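PDB 3VWA: cytoplasmic export protein 1 from Saccharomyces cerevisiae, which takes part in nuclear tRNA export, binding tRNA and possibly passing aminoacylated tRNAs on to the translation machinery at the nuclear pore complex. Local coordinates for residues L111-L116 with S197-S202; I460-F465 with A497-T502. All blocks are in the same frame, centred on the assembly; numbering follows the deposited sequence.

How the contacts relate
Starting from the N terminus, the chain first builds a kinase-like domain and then runs on into a long array of helices that includes the HEAT repeats; this piece lacks the last part of the whole protein. Contact 1 (111-116 with 197-202) closes a loop of 80 residues inside the first part, bringing the end of helix 186-198 back onto helix 106-122. Contact 2 (460-465 with 497-502) closes a tighter loop of 31 residues, joining helices 454-469 and 493-504 near the far end. The loops follow one another and neither nest nor cross. Their centres lie about 70 Å apart, on opposite sides of the chain's centre.

Contact 1: L111-L116 with S197-S202; sequences LGISQL and SLMAPS
Neither ring faces nor amide edges meet where Ile-113 packs against Leu-198 and Met-199; the flat groups nearby belong to the surroundings. Trp-144, on strand 144-146, touches Leu-198 and also Leu-116, while the amide of Gln-115 is turned to the backbone of that strand, its OE1 accepting from Trp-144 N. The setting is the helical lobe of the kinase-like domain, with helices 106-122 and 186-198 placed consistently with αE and αF of a protein kinase.

Across the joint everything is aliphatic apart from one selenium, since Met-199 is modelled as selenomethionine. Ile-113 serves both partners with different atoms of one branch. Its CG1 lies beside the backbone N, anti to the carbonyl carbon (chi1 -74°), and the extended second torsion carries CD1 onward. CG1 of Ile-113 meets CD1 of Leu-198 at 4.0 Å, the two side chains running antiparallel alongside one another. The methyl CD1 of Ile-113 then reaches SE of Met-199 at 3.9 Å. Met-199 is the first residue to leave helical geometry after helix 186-198, and its side chain, extended beyond CG, runs back to helix 106-122, where it also touches Val-109 and Glu-110.

One turn of that helix carries an additional tie: Leu-111 O accepts both Gln-115 N and, at 2.7 Å, Ser-114 OG. The hydroxyl oxygen is tilted 18° from the carbonyl plane.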
# COMPACT_ATOMS: atom_id res chain seq x y z
N LEU A 111 -2.15 -11.19 -17.57
CA LEU A 111 -1.14 -10.12 -17.68
C LEU A 111 0.28 -10.66 -17.46
O LEU A 111 1.16 -10.38 -18.25
CB LEU A 111 -1.46 -8.98 -16.72
CG LEU A 111 -0.93 -7.54 -16.96
CD1 LEU A 111 -0.06 -7.11 -15.82
CD2 LEU A 111 -0.28 -7.26 -18.31
N GLY A 112 0.49 -11.50 -16.44
CA GLY A 112 1.85 -12.03 -16.20
C GLY A 112 2.29 -12.93 -17.33
O GLY A 112 3.41 -12.86 -17.83
N ILE A 113 1.36 -13.75 -17.79
CA ILE A 113 1.65 -14.62 -18.94
C ILE A 113 2.06 -13.79 -20.15
O ILE A 113 2.97 -14.16 -20.87
CB ILE A 113 0.43 -15.48 -19.28
CG1 ILE A 113 0.31 -16.60 -18.22
CG2 ILE A 113 0.56 -16.10 -20.66
CD1 ILE A 113 -1.02 -17.35 -18.32
N SER A 114 1.38 -12.66 -20.35
CA SER A 114 1.74 -11.76 -21.46
C SER A 114 3.17 -11.15 -21.29
O SER A 114 3.88 -10.94 -22.28
CB SER A 114 0.68 -10.68 -21.69
OG SER A 114 0.73 -9.59 -20.77
N GLN A 115 3.61 -10.96 -20.04
CA GLN A 115 4.94 -10.46 -19.81
C GLN A 115 5.98 -11.54 -20.11
O GLN A 115 7.03 -11.24 -20.68
CB GLN A 115 5.07 -9.94 -18.38
CG GLN A 115 4.30 -8.65 -18.13
CD GLN A 115 3.95 -8.45 -16.69
OE1 GLN A 115 4.16 -9.33 -15.85
NE2 GLN A 115 3.40 -7.27 -16.37
N LEU A 116 5.65 -12.80 -19.80
CA LEU A 116 6.55 -13.92 -20.06
C LEU A 116 6.68 -14.15 -21.57
O LEU A 116 7.75 -14.48 -22.06
CB LEU A 116 6.04 -15.19 -19.38
CG LEU A 116 6.00 -15.24 -17.86
CD1 LEU A 116 5.60 -16.64 -17.47
CD2 LEU A 116 7.36 -14.94 -17.23
N SER A 197 0.25 -24.88 -15.25
CA SER A 197 0.47 -24.80 -13.79
C SER A 197 -0.07 -23.48 -13.23
O SER A 197 -0.50 -23.44 -12.08
CB SER A 197 1.94 -24.96 -13.40
OG SER A 197 2.59 -25.94 -14.18
N LEU A 198 -0.03 -22.42 -14.02
CA LEU A 198 -0.55 -21.11 -13.61
C LEU A 198 -2.06 -21.08 -13.52
O LEU A 198 -2.62 -20.42 -12.65
CB LEU A 198 -0.08 -20.02 -14.58
CG LEU A 198 1.39 -19.62 -14.35
CD1 LEU A 198 2.06 -18.90 -15.51
CD2 LEU A 198 1.52 -18.79 -13.07
N MSE A 199 -2.73 -21.82 -14.43
CA MSE A 199 -4.16 -21.70 -14.65
C MSE A 199 -4.74 -23.09 -14.69
O MSE A 199 -4.54 -23.80 -15.68
CB MSE A 199 -4.32 -21.13 -16.07
CG MSE A 199 -5.23 -19.93 -16.24
SE MSE A 199 -4.60 -18.82 -17.77
CE MSE A 199 -5.27 -17.15 -17.01
N ALA A 200 -5.44 -23.50 -13.62
CA ALA A 200 -6.16 -24.80 -13.59
C ALA A 200 -7.22 -24.94 -14.72
O ALA A 200 -7.84 -23.94 -15.11
CB ALA A 200 -6.78 -25.03 -12.20
N PRO A 201 -7.44 -26.17 -15.26
CA PRO A 201 -8.32 -26.39 -16.44
C PRO A 201 -9.74 -25.78 -16.39
O PRO A 201 -10.34 -25.59 -17.45
CB PRO A 201 -8.39 -27.92 -16.55
CG PRO A 201 -7.08 -28.38 -15.99
CD PRO A 201 -6.77 -27.43 -14.85
N SER A 202 -10.25 -25.50 -15.19
CA SER A 202 -11.51 -24.75 -15.04
C SER A 202 -11.35 -23.21 -15.00
O SER A 202 -12.35 -22.48 -15.00
CB SER A 202 -12.32 -25.27 -13.84
OG SER A 202 -13.30 -26.23 -14.25

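Contact 2: I460-F465 with A497-T502; sequences ILATAF and ANKILT
Ala-462 points its single methyl at helix 493-504, and two side chains of quite different shape approach it. The aliphatic stem of Lys-499 passes over the methyl: CB of Ala-462 stands 3.7 Å from Lys-499 CD and 4.0 Å from its CG. Ile-500 meets CB of Ala-462 with the end of a branch, its CD1, at 4.1 Å. Its CB does not aim at helix 454-469; the bent second torsion (chi2 -52°) helps to swing CD1 round to the alanine. With so small a residue at the centre, the backbones come close, the CA atoms of Ala-462 and Ile-500 lying 6.6 Å apart.

Lys-499 leaves its backbone with CG anti to N (chi1 -180°), reaching toward the other helix, and then bends at its third and fourth torsions. That brings NZ to OD1 of Asn-459, one turn before Thr-463 on helix 454-469, so apolar packing by the stem is joined to a polar anchor at the tip. The lysine sits in a wider pi-type turn at 497-500, and its carbonyl O accepts the hydroxyl of Thr-502, with OG1 3.2 Å away and above the carbonyl plane.

Ile-500 also touches Leu-484 of helix 474-487 and Tyr-526 of helix 513-536. Alternate helices packed side by side, here 454-469 and 493-504 with 474-487 between them in the chain and 497-502 inside HEAT 2, are characteristic of a HEAT-repeat solenoid.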
# COMPACT_ATOMS: atom_id res chain seq x y z
N ILE A 460 -12.56 24.03 33.24
CA ILE A 460 -12.86 23.84 31.84
C ILE A 460 -14.21 23.18 31.56
O ILE A 460 -14.99 23.64 30.72
CB ILE A 460 -11.73 23.02 31.20
CG1 ILE A 460 -10.47 23.90 31.14
CG2 ILE A 460 -12.16 22.45 29.85
CD1 ILE A 460 -9.24 23.10 30.75
N LEU A 461 -14.49 22.10 32.27
CA LEU A 461 -15.76 21.43 32.03
C LEU A 461 -16.94 22.28 32.50
O LEU A 461 -17.95 22.45 31.74
CB LEU A 461 -15.78 20.04 32.70
CG LEU A 461 -14.84 19.02 32.03
CD1 LEU A 461 -14.61 17.76 32.87
CD2 LEU A 461 -15.25 18.71 30.58
N ALA A 462 -16.85 22.81 33.73
CA ALA A 462 -17.99 23.59 34.29
C ALA A 462 -18.31 24.74 33.39
O ALA A 462 -19.50 25.00 33.13
CB ALA A 462 -17.75 24.08 35.72
N THR A 463 -17.27 25.43 32.93
CA THR A 463 -17.47 26.60 32.05
C THR A 463 -18.12 26.22 30.68
O THR A 463 -19.00 26.91 30.17
CB THR A 463 -16.14 27.32 31.73
OG1 THR A 463 -15.41 27.61 32.94
CG2 THR A 463 -16.40 28.62 30.94
N ALA A 464 -17.64 25.16 30.08
CA ALA A 464 -18.15 24.73 28.79
C ALA A 464 -19.61 24.27 28.91
O ALA A 464 -20.42 24.56 28.02
CB ALA A 464 -17.28 23.62 28.22
N PHE A 465 -19.93 23.54 29.98
CA PHE A 465 -21.30 23.06 30.18
C PHE A 465 -22.30 24.19 30.53
O PHE A 465 -23.44 24.19 30.09
CB PHE A 465 -21.33 22.02 31.31
CG PHE A 465 -20.65 20.72 30.98
CD1 PHE A 465 -20.77 20.12 29.73
CD2 PHE A 465 -19.92 20.05 31.96
CE1 PHE A 465 -20.15 18.90 29.45
CE2 PHE A 465 -19.33 18.84 31.68
CZ PHE A 465 -19.44 18.26 30.42
N ALA A 497 -20.01 19.76 45.09
CA ALA A 497 -20.52 20.64 46.13
C ALA A 497 -20.09 22.10 45.98
O ALA A 497 -20.90 23.00 46.29
CB ALA A 497 -20.02 20.13 47.47
N ASN A 498 -18.85 22.32 45.54
CA ASN A 498 -18.28 23.67 45.37
C ASN A 498 -18.91 24.29 44.13
O ASN A 498 -18.94 25.50 44.02
CB ASN A 498 -16.77 23.63 45.00
CG ASN A 498 -15.82 23.59 46.21
OD1 ASN A 498 -16.03 22.85 47.20
ND2 ASN A 498 -14.74 24.40 46.11
N LYS A 499 -19.29 23.48 43.14
CA LYS A 499 -19.43 24.03 41.79
C LYS A 499 -20.44 23.37 40.86
O LYS A 499 -21.29 24.04 40.29
CB LYS A 499 -18.04 23.99 41.12
CG LYS A 499 -18.00 24.54 39.70
CD LYS A 499 -16.57 24.51 39.18
CE LYS A 499 -15.72 25.57 39.89
NZ LYS A 499 -14.79 26.17 38.90
N ILE A 500 -20.33 22.06 40.67
CA ILE A 500 -21.14 21.36 39.61
C ILE A 500 -22.67 21.37 39.86
O ILE A 500 -23.48 21.42 38.88
CB ILE A 500 -20.61 19.90 39.41
CG1 ILE A 500 -19.08 19.89 39.22
CG2 ILE A 500 -21.24 19.25 38.22
CD1 ILE A 500 -18.62 20.85 38.15
N LEU A 501 -23.09 21.33 41.14
CA LEU A 501 -24.55 21.35 41.43
C LEU A 501 -25.29 22.50 40.78
O LEU A 501 -26.34 22.28 40.21
CB LEU A 501 -24.86 21.37 42.92
CG LEU A 501 -24.33 20.19 43.74
CD1 LEU A 501 -24.75 20.39 45.19
CD2 LEU A 501 -24.86 18.86 43.18
N THR A 502 -24.73 23.70 40.88
CA THR A 502 -25.26 24.90 40.28
C THR A 502 -24.98 25.07 38.78
O THR A 502 -25.55 25.97 38.14
CB THR A 502 -24.85 26.16 41.07
OG1 THR A 502 -23.45 26.14 41.36
CG2 THR A 502 -25.57 26.23 42.37